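Local coordinates for SAM-dependent methyltransferase (Anabaena variabilis ATCC 29413, PDB 3GGD), which binds S-adenosyl-L-homocysteine and probably transfers the methyl group of S-adenosylmethionine to a substrate that is not known, at residues K25-S30 with A90-A95; L47-L52 with A237-I242; S104-D109 with A117-E122; I224-L227 with N231-T234. All blocks are in the same frame, centred on the assembly; numbering follows the deposited sequence.

Interaction 1 (K25-S30 with A90-A95)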
loop_
_atom_site.group_PDB
_atom_site.type_symbol
_atom_site.label_atom_id
_atom_site.label_comp_id
_atom_site.label_asym_id
_atom_site.label_seq_id
_atom_site.Cartn_x
_atom_site.Cartn_y
_atom_site.Cartn_z
ATOM N N LYS A 25 -13.283 -9.539 8.525
ATOM C CA LYS A 25 -14.253 -8.774 9.296
ATOM C C LYS A 25 -14.919 -7.735 8.403
ATOM O O LYS A 25 -16.141 -7.537 8.464
ATOM C CB LYS A 25 -13.594 -8.086 10.488
ATOM C CG LYS A 25 -14.544 -7.142 11.179
ATOM C CD LYS A 25 -13.896 -6.170 12.051
ATOM C CE LYS A 25 -13.111 -5.123 11.333
ATOM N NZ LYS A 25 -12.190 -4.631 12.430
ATOM N N THR A 26 -14.113 -7.069 7.575
ATOM C CA THR A 26 -14.621 -6.091 6.611
ATOM C C THR A 26 -15.591 -6.705 5.602
ATOM O O THR A 26 -16.685 -6.160 5.378
ATOM C CB THR A 26 -13.444 -5.394 5.945
ATOM O OG1 THR A 26 -12.647 -4.808 6.981
ATOM C CG2 THR A 26 -13.900 -4.350 4.930
ATOM N N LEU A 27 -15.208 -7.855 5.026
ATOM C CA LEU A 27 -16.042 -8.617 4.092
ATOM C C LEU A 27 -17.362 -9.044 4.721
ATOM O O LEU A 27 -18.438 -8.800 4.163
ATOM C CB LEU A 27 -15.298 -9.878 3.616
ATOM C CG LEU A 27 -16.043 -10.951 2.767
ATOM C CD1 LEU A 27 -16.593 -10.373 1.457
ATOM C CD2 LEU A 27 -15.115 -12.131 2.487
ATOM N N VAL A 28 -17.292 -9.695 5.874
ATOM C CA VAL A 28 -18.510 -10.140 6.551
ATOM C C VAL A 28 -19.466 -9.011 6.931
ATOM O O VAL A 28 -20.706 -9.084 6.714
ATOM C CB VAL A 28 -18.190 -10.967 7.802
ATOM C CG1 VAL A 28 -19.498 -11.279 8.616
ATOM C CG2 VAL A 28 -17.471 -12.290 7.407
ATOM N N ASN A 29 -18.902 -7.932 7.444
ATOM C CA ASN A 29 -19.719 -6.921 8.104
ATOM C C ASN A 29 -19.868 -5.641 7.330
ATOM O O ASN A 29 -20.587 -4.772 7.772
ATOM C CB ASN A 29 -19.120 -6.625 9.490
ATOM C CG ASN A 29 -19.130 -7.845 10.399
ATOM O OD1 ASN A 29 -20.181 -8.244 10.875
ATOM N ND2 ASN A 29 -17.952 -8.430 10.653
ATOM N N SER A 30 -19.194 -5.528 6.188
ATOM C CA SER A 30 -19.276 -4.337 5.369
ATOM C C SER A 30 -18.952 -3.050 6.161
ATOM O O SER A 30 -19.686 -2.074 6.102
ATOM C CB SER A 30 -20.671 -4.236 4.706
ATOM O OG SER A 30 -20.879 -5.352 3.855
ATOM N N ALA A 90 -9.577 -9.940 1.255
ATOM C CA ALA A 90 -9.371 -8.734 0.421
ATOM C C ALA A 90 -9.621 -9.042 -1.067
ATOM O O ALA A 90 -10.381 -8.341 -1.739
ATOM C CB ALA A 90 -7.972 -8.138 0.614
ATOM N N LEU A 91 -9.029 -10.128 -1.556
ATOM C CA LEU A 91 -9.171 -10.507 -2.943
ATOM C C LEU A 91 -10.564 -10.982 -3.254
ATOM O O LEU A 91 -10.999 -10.841 -4.371
ATOM C CB LEU A 91 -8.122 -11.547 -3.330
ATOM C CG LEU A 91 -6.658 -11.061 -3.177
ATOM C CD1 LEU A 91 -5.678 -12.183 -3.672
ATOM C CD2 LEU A 91 -6.411 -9.731 -3.895
ATOM N N GLU A 92 -11.284 -11.520 -2.263
ATOM C CA GLU A 92 -12.676 -11.872 -2.459
ATOM C C GLU A 92 -13.549 -10.617 -2.679
ATOM O O GLU A 92 -14.430 -10.605 -3.535
ATOM C CB GLU A 92 -13.185 -12.729 -1.304
ATOM C CG GLU A 92 -14.619 -13.170 -1.523
ATOM C CD GLU A 92 -15.139 -14.131 -0.465
ATOM O OE1 GLU A 92 -14.321 -14.837 0.169
ATOM O OE2 GLU A 92 -16.375 -14.172 -0.309
ATOM N N ILE A 93 -13.301 -9.550 -1.927
ATOM C CA ILE A 93 -13.968 -8.266 -2.192
ATOM C C ILE A 93 -13.569 -7.719 -3.594
ATOM O O ILE A 93 -14.429 -7.345 -4.399
ATOM C CB ILE A 93 -13.678 -7.184 -1.121
ATOM C CG1 ILE A 93 -14.076 -7.658 0.303
ATOM C CG2 ILE A 93 -14.440 -5.902 -1.478
ATOM C CD1 ILE A 93 -13.495 -6.844 1.488
ATOM N N ALA A 94 -12.271 -7.693 -3.873
ATOM C CA ALA A 94 -11.750 -7.214 -5.151
ATOM C C ALA A 94 -12.383 -7.942 -6.346
ATOM O O ALA A 94 -12.811 -7.316 -7.309
ATOM C CB ALA A 94 -10.200 -7.369 -5.204
ATOM N N ALA A 95 -12.409 -9.269 -6.293
ATOM C CA ALA A 95 -12.888 -10.052 -7.407
ATOM C C ALA A 95 -14.382 -9.879 -7.577
ATOM O O ALA A 95 -14.906 -10.207 -8.618
ATOM C CB ALA A 95 -12.518 -11.545 -7.268
#
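Leu27 and Ile93 slide past one another in opposite directions where two helices come side by side, and their flanks make the apolar part of the contact. The methyl CD1 of Leu27 lies 3.9 Å from CG1 of Ile93, while CD1 of Ile93 reaches the backbone of the other helix, 4.1 Å from the Leu27 CA. The other Leu27 methyl, CD2, sits 3.6 Å from CD of Glu92 and about equally far from both carboxylate oxygens, a van der Waals contact with the two side chains crossing at about a right angle. Leu27 reaches both neighbours because its CG stands anti to the backbone N (chi1 172°), which sends the fork across the gap. Thr26 adds a looser touch, its CG2 lying 4.3 Å from Ile93 CD1; its hydroxyl is engaged within its own helix, bonded to the carbonyl of Tyr22. The segment axes approach to 9.7 Å at an angle of 47°, so the helices touch over a short length. Ile93 also packs on Trp23, a residue of helix 15-29 that binds S-adenosyl-L-homocysteine. The contact thus lays helix 15-29 against helix 88-97, which lies on strand 103-107.

Interaction 2 (L47-L52 with A237-I242). With SO4 (sulfate ion), chain J; EDO (1,2-ethanediol), chain R.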
loop_
_atom_site.group_PDB
_atom_site.type_symbol
_atom_site.label_atom_id
_atom_site.label_comp_id
_atom_site.label_asym_id
_atom_site.label_seq_id
_atom_site.Cartn_x
_atom_site.Cartn_y
_atom_site.Cartn_z
ATOM N N LEU A 47 -1.100 8.784 -10.683
ATOM C CA LEU A 47 -0.738 8.344 -12.036
ATOM C C LEU A 47 0.163 9.334 -12.802
ATOM O O LEU A 47 1.127 8.903 -13.392
ATOM C CB LEU A 47 -1.981 7.933 -12.852
ATOM C CG LEU A 47 -1.748 7.329 -14.258
ATOM C CD1 LEU A 47 -0.776 6.143 -14.179
ATOM C CD2 LEU A 47 -3.060 6.938 -15.005
ATOM N N PRO A 48 -0.125 10.653 -12.770
ATOM C CA PRO A 48 0.804 11.548 -13.456
ATOM C C PRO A 48 2.267 11.478 -12.961
ATOM O O PRO A 48 3.194 11.795 -13.709
ATOM C CB PRO A 48 0.207 12.934 -13.227
ATOM C CG PRO A 48 -1.214 12.700 -12.847
ATOM C CD PRO A 48 -1.233 11.380 -12.149
ATOM N N ARG A 49 2.477 11.045 -11.732
ATOM C CA ARG A 49 3.844 10.996 -11.169
ATOM C C ARG A 49 4.680 9.874 -11.752
ATOM O O ARG A 49 5.889 9.906 -11.644
ATOM C CB ARG A 49 3.774 10.840 -9.644
ATOM C CG ARG A 49 3.123 12.030 -8.928
ATOM C CD ARG A 49 2.745 11.697 -7.511
ATOM N NE ARG A 49 2.187 12.868 -6.830
ATOM C CZ ARG A 49 1.683 12.852 -5.602
ATOM N NH1 ARG A 49 1.662 11.750 -4.883
ATOM N NH2 ARG A 49 1.191 13.955 -5.072
ATOM N N PHE A 50 4.042 8.855 -12.333
ATOM C CA PHE A 50 4.785 7.732 -12.918
ATOM C C PHE A 50 4.431 7.274 -14.339
ATOM O O PHE A 50 5.198 6.514 -14.946
ATOM C CB PHE A 50 4.735 6.538 -11.993
ATOM C CG PHE A 50 3.374 5.917 -11.806
ATOM C CD1 PHE A 50 2.960 4.853 -12.607
ATOM C CD2 PHE A 50 2.574 6.285 -10.748
ATOM C CE1 PHE A 50 1.737 4.238 -12.401
ATOM C CE2 PHE A 50 1.359 5.671 -10.542
ATOM C CZ PHE A 50 0.935 4.647 -11.365
ATOM N N GLU A 51 3.309 7.728 -14.894
ATOM C CA GLU A 51 2.897 7.219 -16.178
ATOM C C GLU A 51 3.869 7.487 -17.330
ATOM O O GLU A 51 3.876 6.742 -18.308
ATOM C CB GLU A 51 1.490 7.740 -16.557
ATOM C CG GLU A 51 1.394 9.231 -16.749
ATOM C CD GLU A 51 -0.025 9.676 -17.048
ATOM O OE1 GLU A 51 -0.689 8.989 -17.826
ATOM O OE2 GLU A 51 -0.469 10.723 -16.566
ATOM N N LEU A 52 4.629 8.579 -17.278
ATOM C CA LEU A 52 5.563 8.838 -18.350
ATOM C C LEU A 52 6.869 8.106 -18.065
ATOM O O LEU A 52 7.760 8.133 -18.904
ATOM C CB LEU A 52 5.839 10.329 -18.493
ATOM C CG LEU A 52 4.594 11.210 -18.678
ATOM C CD1 LEU A 52 4.988 12.664 -18.893
ATOM C CD2 LEU A 52 3.804 10.696 -19.865
ATOM N N ALA A 237 2.304 12.282 3.592
ATOM C CA ALA A 237 2.717 11.212 2.686
ATOM C C ALA A 237 4.167 11.391 2.254
ATOM O O ALA A 237 4.754 12.468 2.366
ATOM C CB ALA A 237 1.796 11.160 1.457
ATOM N N PHE A 238 4.745 10.295 1.806
ATOM C CA PHE A 238 6.038 10.261 1.168
ATOM C C PHE A 238 5.814 9.405 -0.061
ATOM O O PHE A 238 5.216 8.326 0.048
ATOM C CB PHE A 238 7.118 9.565 2.027
ATOM C CG PHE A 238 8.340 9.187 1.244
ATOM C CD1 PHE A 238 9.282 10.125 0.928
ATOM C CD2 PHE A 238 8.504 7.910 0.757
ATOM C CE1 PHE A 238 10.374 9.816 0.174
ATOM C CE2 PHE A 238 9.630 7.590 -0.000
ATOM C CZ PHE A 238 10.544 8.575 -0.296
ATOM N N TRP A 239 6.314 9.854 -1.211
ATOM C CA TRP A 239 6.227 9.049 -2.435
ATOM C C TRP A 239 7.504 9.136 -3.244
ATOM O O TRP A 239 8.275 10.121 -3.148
ATOM C CB TRP A 239 5.005 9.446 -3.319
ATOM C CG TRP A 239 5.060 10.808 -3.876
ATOM C CD1 TRP A 239 4.497 11.924 -3.328
ATOM C CD2 TRP A 239 5.699 11.243 -5.091
ATOM N NE1 TRP A 239 4.741 13.011 -4.111
ATOM C CE2 TRP A 239 5.465 12.630 -5.204
ATOM C CE3 TRP A 239 6.425 10.597 -6.092
ATOM C CZ2 TRP A 239 5.957 13.398 -6.267
ATOM C CZ3 TRP A 239 6.907 11.356 -7.146
ATOM C CH2 TRP A 239 6.659 12.739 -7.232
ATOM N N ALA A 240 7.731 8.076 -4.025
ATOM C CA ALA A 240 8.900 7.990 -4.887
ATOM C C ALA A 240 8.648 7.066 -6.078
ATOM O O ALA A 240 7.807 6.153 -6.026
ATOM C CB ALA A 240 10.173 7.511 -4.077
ATOM N N VAL A 241 9.367 7.345 -7.164
ATOM C CA VAL A 241 9.487 6.381 -8.254
ATOM C C VAL A 241 10.955 5.913 -8.250
ATOM O O VAL A 241 11.877 6.744 -8.324
ATOM C CB VAL A 241 9.128 6.983 -9.647
ATOM C CG1 VAL A 241 9.298 5.923 -10.700
ATOM C CG2 VAL A 241 7.682 7.555 -9.661
ATOM N N ILE A 242 11.153 4.589 -8.159
ATOM C CA ILE A 242 12.498 4.005 -8.132
ATOM C C ILE A 242 12.655 2.932 -9.215
ATOM O O ILE A 242 11.672 2.306 -9.648
ATOM C CB ILE A 242 12.878 3.478 -6.708
ATOM C CG1 ILE A 242 12.115 2.176 -6.351
ATOM C CG2 ILE A 242 12.606 4.573 -5.639
ATOM C CD1 ILE A 242 12.590 1.512 -5.020
HETATM S S SO4 J . 2.355 16.439 -7.639
HETATM O O1 SO4 J . 2.186 15.351 -8.609
HETATM O O2 SO4 J . 1.241 16.497 -6.676
HETATM O O3 SO4 J . 2.328 17.682 -8.411
HETATM O O4 SO4 J . 3.646 16.359 -6.952
HETATM C C1 EDO R . 5.678 17.070 -3.640
HETATM O O1 EDO R . 6.353 17.471 -2.458
HETATM C C2 EDO R . 4.384 16.424 -3.170
HETATM O O2 EDO R . 3.703 15.883 -4.283
#
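The backbones of Phe50 and Val241 come within 6.8 Å, CA to CA, where the weakly bonded, kinked end of helix 43-50 passes strand 237-244. Here CG2 of Val241 fits against the helix end, 3.6 Å from the carbonyl O of Arg49 and 3.9 Å from CB of Phe50. Further out, Arg49 crosses over the indole of Trp239. Its CD sits over the six-membered ring and its guanidinium flat over the five-membered one, the planes only 9° apart, with CZ 3.8 Å from that ring's centroid: a cation-pi stack. An extended chain from CG to NE gives Arg49 this length. In the guanidinium plane, NE and NH2 each give a nearly straight bond to a sulfate ion, the NH2 to O2 distance being 3.0 Å, while NH1 bonds to Tyr160. An ethanediol takes the Trp239 NE1 hydrogen at the indole edge. Strand 237-244 runs between strands 158-164 and 211-217, and Ile162 of strand 158-164 touches both Arg49 and Trp239.

Interaction 3 (S104-D109 with A117-E122). With SAH (S-adenosyl-L-homocysteine), chain E; EDO (1,2-ethanediol), chain S; SO4 (sulfate ion), chain H.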
loop_
_atom_site.group_PDB
_atom_site.type_symbol
_atom_site.label_atom_id
_atom_site.label_comp_id
_atom_site.label_asym_id
_atom_site.label_seq_id
_atom_site.Cartn_x
_atom_site.Cartn_y
_atom_site.Cartn_z
ATOM N N SER A 104 -5.911 -9.727 -13.158
ATOM C CA SER A 104 -5.838 -10.986 -12.432
ATOM C C SER A 104 -5.542 -10.653 -10.974
ATOM O O SER A 104 -4.693 -9.818 -10.682
ATOM C CB SER A 104 -4.746 -11.885 -12.981
ATOM O OG SER A 104 -4.997 -12.193 -14.337
ATOM N N TYR A 105 -6.296 -11.246 -10.064
ATOM C CA TYR A 105 -6.027 -11.105 -8.631
ATOM C C TYR A 105 -5.361 -12.382 -8.173
ATOM O O TYR A 105 -5.842 -13.456 -8.477
ATOM C CB TYR A 105 -7.286 -10.867 -7.824
ATOM C CG TYR A 105 -7.853 -9.478 -8.039
ATOM C CD1 TYR A 105 -7.180 -8.365 -7.563
ATOM C CD2 TYR A 105 -9.049 -9.295 -8.701
ATOM C CE1 TYR A 105 -7.679 -7.086 -7.757
ATOM C CE2 TYR A 105 -9.580 -8.013 -8.888
ATOM C CZ TYR A 105 -8.887 -6.925 -8.424
ATOM O OH TYR A 105 -9.386 -5.689 -8.609
ATOM N N ARG A 106 -4.292 -12.272 -7.407
ATOM C CA ARG A 106 -3.564 -13.448 -6.980
ATOM C C ARG A 106 -3.006 -13.265 -5.566
ATOM O O ARG A 106 -2.545 -12.173 -5.200
ATOM C CB ARG A 106 -2.455 -13.707 -7.988
ATOM C CG ARG A 106 -1.509 -14.780 -7.605
ATOM C CD ARG A 106 -0.832 -15.287 -8.871
ATOM N NE ARG A 106 0.217 -16.265 -8.585
ATOM C CZ ARG A 106 0.928 -16.876 -9.519
ATOM N NH1 ARG A 106 0.691 -16.611 -10.797
ATOM N NH2 ARG A 106 1.889 -17.729 -9.168
ATOM N N LEU A 107 -3.075 -14.333 -4.776
ATOM C CA LEU A 107 -2.566 -14.322 -3.417
ATOM C C LEU A 107 -1.055 -14.233 -3.468
ATOM O O LEU A 107 -0.419 -14.875 -4.290
ATOM C CB LEU A 107 -2.951 -15.600 -2.666
ATOM C CG LEU A 107 -4.399 -15.777 -2.196
ATOM C CD1 LEU A 107 -4.599 -17.202 -1.731
ATOM C CD2 LEU A 107 -4.761 -14.784 -1.091
ATOM N N LEU A 108 -0.492 -13.376 -2.631
ATOM C CA LEU A 108 0.963 -13.334 -2.453
ATOM C C LEU A 108 1.296 -12.661 -1.136
ATOM O O LEU A 108 0.711 -11.626 -0.778
ATOM C CB LEU A 108 1.704 -12.623 -3.618
ATOM C CG LEU A 108 3.247 -12.460 -3.484
ATOM C CD1 LEU A 108 3.994 -12.704 -4.837
ATOM C CD2 LEU A 108 3.598 -11.110 -2.939
ATOM N N ASP A 109 2.259 -13.242 -0.446
ATOM C CA ASP A 109 2.767 -12.703 0.787
ATOM C C ASP A 109 4.145 -12.112 0.556
ATOM O O ASP A 109 5.112 -12.856 0.352
ATOM C CB ASP A 109 2.817 -13.827 1.864
ATOM C CG ASP A 109 3.154 -13.296 3.266
ATOM O OD1 ASP A 109 3.752 -12.193 3.375
ATOM O OD2 ASP A 109 2.789 -13.974 4.256
ATOM N N ALA A 117 9.505 -14.813 -6.331
ATOM C CA ALA A 117 10.323 -15.517 -7.282
ATOM C C ALA A 117 9.435 -16.335 -8.239
ATOM O O ALA A 117 9.689 -16.380 -9.439
ATOM C CB ALA A 117 11.389 -16.462 -6.542
ATOM N N GLN A 118 8.394 -16.970 -7.707
ATOM C CA GLN A 118 7.495 -17.789 -8.531
ATOM C C GLN A 118 6.787 -16.901 -9.567
ATOM O O GLN A 118 6.839 -17.177 -10.766
ATOM C CB GLN A 118 6.475 -18.527 -7.651
ATOM C CG GLN A 118 5.468 -19.374 -8.420
ATOM C CD GLN A 118 6.099 -20.425 -9.296
ATOM O OE1 GLN A 118 6.931 -21.198 -8.831
ATOM N NE2 GLN A 118 5.697 -20.470 -10.575
ATOM N N ILE A 119 6.206 -15.817 -9.104
ATOM C CA ILE A 119 5.526 -14.871 -9.978
ATOM C C ILE A 119 6.473 -14.352 -11.089
ATOM O O ILE A 119 6.144 -14.372 -12.279
ATOM C CB ILE A 119 5.005 -13.661 -9.164
ATOM C CG1 ILE A 119 3.747 -14.033 -8.380
ATOM C CG2 ILE A 119 4.619 -12.514 -10.099
ATOM C CD1 ILE A 119 2.478 -13.932 -9.231
ATOM N N HIS A 120 7.662 -13.883 -10.698
ATOM C CA HIS A 120 8.585 -13.336 -11.676
ATOM C C HIS A 120 8.983 -14.430 -12.693
ATOM O O HIS A 120 9.204 -14.117 -13.862
ATOM C CB HIS A 120 9.831 -12.672 -11.031
ATOM C CG HIS A 120 10.738 -12.020 -12.021
ATOM N ND1 HIS A 120 11.644 -12.727 -12.780
ATOM C CD2 HIS A 120 10.870 -10.723 -12.388
ATOM C CE1 HIS A 120 12.277 -11.894 -13.595
ATOM N NE2 HIS A 120 11.834 -10.664 -13.367
ATOM N N SER A 121 9.090 -15.689 -12.263
ATOM C CA SER A 121 9.479 -16.752 -13.191
ATOM C C SER A 121 8.388 -16.921 -14.272
ATOM O O SER A 121 8.686 -17.344 -15.386
ATOM C CB SER A 121 9.730 -18.082 -12.505
ATOM O OG SER A 121 8.525 -18.667 -12.030
ATOM N N GLU A 122 7.148 -16.577 -13.938
ATOM C CA GLU A 122 6.033 -16.655 -14.880
ATOM C C GLU A 122 5.880 -15.443 -15.777
ATOM O O GLU A 122 5.626 -15.598 -16.935
ATOM C CB GLU A 122 4.725 -16.837 -14.110
ATOM C CG GLU A 122 4.658 -18.165 -13.339
ATOM C CD GLU A 122 3.458 -18.242 -12.401
ATOM O OE1 GLU A 122 2.434 -17.594 -12.700
ATOM O OE2 GLU A 122 3.545 -18.969 -11.385
HETATM N N SAH E . -3.119 -0.516 -1.769
HETATM C CA SAH E . -4.494 -0.674 -1.226
HETATM C CB SAH E . -4.531 -1.232 0.213
HETATM C CG SAH E . -3.760 -0.499 1.325
HETATM S SD SAH E . -3.996 -1.235 2.953
HETATM C C SAH E . -5.272 0.632 -1.279
HETATM O O SAH E . -6.529 0.619 -1.249
HETATM O OXT SAH E . -4.679 1.710 -1.323
HETATM C "C5'" SAH E . -2.566 -2.274 3.060
HETATM C "C4'" SAH E . -2.726 -3.602 2.262
HETATM O "O4'" SAH E . -1.512 -4.383 2.368
HETATM C "C3'" SAH E . -3.841 -4.556 2.726
HETATM O "O3'" SAH E . -4.706 -4.938 1.670
HETATM C "C2'" SAH E . -3.102 -5.787 3.235
HETATM O "O2'" SAH E . -3.839 -7.027 3.204
HETATM C "C1'" SAH E . -1.838 -5.765 2.396
HETATM N N9 SAH E . -0.735 -6.553 2.961
HETATM C C8 SAH E . -0.379 -6.562 4.274
HETATM N N7 SAH E . 0.686 -7.361 4.455
HETATM C C5 SAH E . 1.002 -7.877 3.229
HETATM C C6 SAH E . 1.989 -8.837 2.748
HETATM N N6 SAH E . 2.817 -9.359 3.682
HETATM N N1 SAH E . 2.021 -9.179 1.452
HETATM C C2 SAH E . 1.123 -8.633 0.570
HETATM N N3 SAH E . 0.192 -7.768 0.970
HETATM C C4 SAH E . 0.066 -7.382 2.255
HETATM C C1 EDO S . 3.230 -17.187 -5.870
HETATM O O1 EDO S . 3.198 -18.599 -6.024
HETATM C C2 EDO S . 2.088 -16.840 -4.908
HETATM O O2 EDO S . 0.986 -16.316 -5.664
HETATM S S SO4 H . -0.739 -14.384 -12.895
HETATM O O1 SO4 H . -0.751 -13.789 -14.239
HETATM O O2 SO4 H . -1.709 -13.778 -11.985
HETATM O O3 SO4 H . 0.608 -14.239 -12.365
HETATM O O4 SO4 H . -1.075 -15.805 -12.984
#
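A beta-alpha unit of the Rossmann-like methyltransferase fold brings Arg106, on strand 103-107, against Ile119 and Glu122 of the helix that follows it. The guanidinium meets the carboxylate end-on, NH1 giving its hydrogen to Glu122 OE1 at 2.8 Å and NH2 to OE2 at 3.0 Å. Both bonds are nearly straight and lie close to the guanidinium plane, yet the two flat groups are turned 34° apart, so the oxygens are met on their syn sides from somewhat out of the carboxylate plane. The anti lone pair of OE2 takes Gln118 NE2 at 2.7 Å, a second grip that helps fix the rotation of the carboxylate. Over one face of the guanidinium sits the methyl CD1 of Ile119, 3.3 Å from CZ. Arg106 spans the gap with a chain extended from CG to NE, its CG anti to the backbone N (chi1 173°). NE bonds to an ethanediol, and NH1 makes weak bonds to a sulfate ion that Arg80 also holds. Nearer the ligand, Leu108 CD1 packs on Ile119 CG1 at 3.8 Å, and Asp109 OD1 accepts from N6 of the S-adenosyl-L-homocysteine adenine. Strand 103-107 is the outermost of the sheet on this side, bonded to strand 81-85, while Ile119 and His120 of helix 113-123 touch helix 142-153.

Interaction 4 (I224-L227 with N231-T234). With EDO (1,2-ethanediol), chain P.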
loop_
_atom_site.group_PDB
_atom_site.type_symbol
_atom_site.label_atom_id
_atom_site.label_comp_id
_atom_site.label_asym_id
_atom_site.label_seq_id
_atom_site.Cartn_x
_atom_site.Cartn_y
_atom_site.Cartn_z
ATOM N N ILE A 224 -10.785 8.315 4.304
ATOM C CA ILE A 224 -12.235 8.543 4.203
ATOM C C ILE A 224 -12.789 9.071 5.542
ATOM O O ILE A 224 -13.986 9.289 5.690
ATOM C CB ILE A 224 -13.008 7.245 3.805
ATOM C CG1 ILE A 224 -12.919 6.187 4.936
ATOM C CG2 ILE A 224 -12.493 6.729 2.503
ATOM C CD1 ILE A 224 -13.995 5.145 4.920
ATOM N N HIS A 225 -11.924 9.235 6.538
ATOM C CA HIS A 225 -12.396 9.778 7.804
ATOM C C HIS A 225 -12.680 11.271 7.708
ATOM O O HIS A 225 -11.775 12.070 7.416
ATOM C CB HIS A 225 -11.384 9.587 8.920
ATOM C CG HIS A 225 -11.869 10.111 10.228
ATOM N ND1 HIS A 225 -12.825 9.459 10.978
ATOM C CD2 HIS A 225 -11.583 11.257 10.886
ATOM C CE1 HIS A 225 -13.089 10.175 12.058
ATOM N NE2 HIS A 225 -12.344 11.266 12.026
ATOM N N LYS A 226 -13.916 11.642 8.025
ATOM C CA LYS A 226 -14.340 13.036 8.009
ATOM C C LYS A 226 -14.181 13.673 9.375
ATOM O O LYS A 226 -14.700 13.167 10.361
ATOM C CB LYS A 226 -15.821 13.161 7.619
ATOM C CG LYS A 226 -16.102 12.902 6.172
ATOM C CD LYS A 226 -17.509 13.422 5.775
ATOM C CE LYS A 226 -17.884 13.036 4.291
ATOM N NZ LYS A 226 -17.934 11.519 3.995
ATOM N N LEU A 227 -13.496 14.803 9.396
ATOM C CA LEU A 227 -13.302 15.572 10.584
ATOM C C LEU A 227 -14.559 16.444 10.793
ATOM O O LEU A 227 -15.368 16.599 9.880
ATOM C CB LEU A 227 -12.047 16.418 10.438
ATOM C CG LEU A 227 -10.766 15.617 10.278
ATOM C CD1 LEU A 227 -9.637 16.511 9.816
ATOM C CD2 LEU A 227 -10.432 14.890 11.583
ATOM N N ASN A 231 -13.996 18.360 6.385
ATOM C CA ASN A 231 -12.860 17.910 5.607
ATOM C C ASN A 231 -12.422 16.506 5.983
ATOM O O ASN A 231 -12.702 16.060 7.076
ATOM C CB ASN A 231 -11.702 18.857 5.805
ATOM C CG ASN A 231 -12.028 20.230 5.313
ATOM O OD1 ASN A 231 -12.446 20.374 4.171
ATOM N ND2 ASN A 231 -11.881 21.243 6.166
ATOM N N TYR A 232 -11.753 15.823 5.054
ATOM C CA TYR A 232 -11.206 14.505 5.314
ATOM C C TYR A 232 -9.859 14.588 6.022
ATOM O O TYR A 232 -9.081 15.492 5.759
ATOM C CB TYR A 232 -10.997 13.722 4.025
ATOM C CG TYR A 232 -12.264 13.278 3.379
ATOM C CD1 TYR A 232 -12.983 12.234 3.903
ATOM C CD2 TYR A 232 -12.738 13.896 2.231
ATOM C CE1 TYR A 232 -14.145 11.805 3.322
ATOM C CE2 TYR A 232 -13.910 13.474 1.621
ATOM C CZ TYR A 232 -14.607 12.427 2.176
ATOM O OH TYR A 232 -15.777 11.985 1.614
ATOM N N ALA A 233 -9.579 13.608 6.884
ATOM C CA ALA A 233 -8.263 13.495 7.530
ATOM C C ALA A 233 -7.239 13.065 6.483
ATOM O O ALA A 233 -7.414 12.035 5.785
ATOM C CB ALA A 233 -8.293 12.517 8.694
ATOM N N THR A 234 -6.181 13.869 6.357
ATOM C CA THR A 234 -5.147 13.634 5.364
ATOM C C THR A 234 -3.737 13.631 6.013
ATOM O O THR A 234 -3.075 14.668 6.095
ATOM C CB THR A 234 -5.172 14.712 4.255
ATOM O OG1 THR A 234 -4.927 15.990 4.839
ATOM C CG2 THR A 234 -6.496 14.745 3.473
HETATM C C1 EDO P . -12.511 12.639 15.080
HETATM O O1 EDO P . -13.111 13.462 14.049
HETATM C C2 EDO P . -11.016 12.458 14.828
HETATM O O2 EDO P . -10.334 11.592 15.773
#
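Lys226 and Tyr232 face each other across a short hairpin-like turn, joined by a single beta bridge. The tight part is backbone: Ala233 N bonds to His225 O at 2.7 Å and Leu227 N to Asn231 O at 2.8 Å, the two bonds that flank the bridge. Each of these carbonyls is also approached by a CA, with Tyr232 CA 3.3 Å from His225 O. The methyl of Ala233 packs against the edge of the His225 ring, 4.1 Å from CD2, and Leu227 CD1 lies 4.0 Å from Ala233 CA. The exposed flank is looser. There Lys226 and Tyr232 run side by side, pointing the same way, with Lys226 CG 3.6 Å from Tyr232 CE1. A bend at the last torsion of the lysine (chi4 61°) brings NZ to the phenol OH, a weak bond of 3.2 Å. Ile224 O lies in the plane of that ring, at its edge, 3.5 Å from Tyr232 CE1, and Arg41 makes a cation-pi contact with the ring. On the histidine side NE2 pairs with an ethanediol, while ND1 is bonded to Glu185 of helix 184-190. The turn belongs to the loop joining strands 211-217 and 237-244, where Ile224 is bonded through its backbone to Leu34 and touches Pro32.

Interactions 1 and 3 are the two that meet: Leu91 and Ala94 of helix 88-97 pack on Tyr105 and Leu107 of strand 103-107, with Leu91 CD1 3.4 Å from Arg106 C. Interaction 3 lines the S-adenosyl-L-homocysteine pocket through Leu108 and Asp109; interaction 1 stands behind Trp23, the Ile93 side chain about 9 Å from the ligand. Interaction 2 lies across the chain's centre from interaction 1, their centres 28 Å apart, yet it reaches the same sheet as interaction 3. Interaction 4 leads in sequence straight into strand 237-244 of interaction 2, and its Ile224 side chain is also about 9 Å from the ligand.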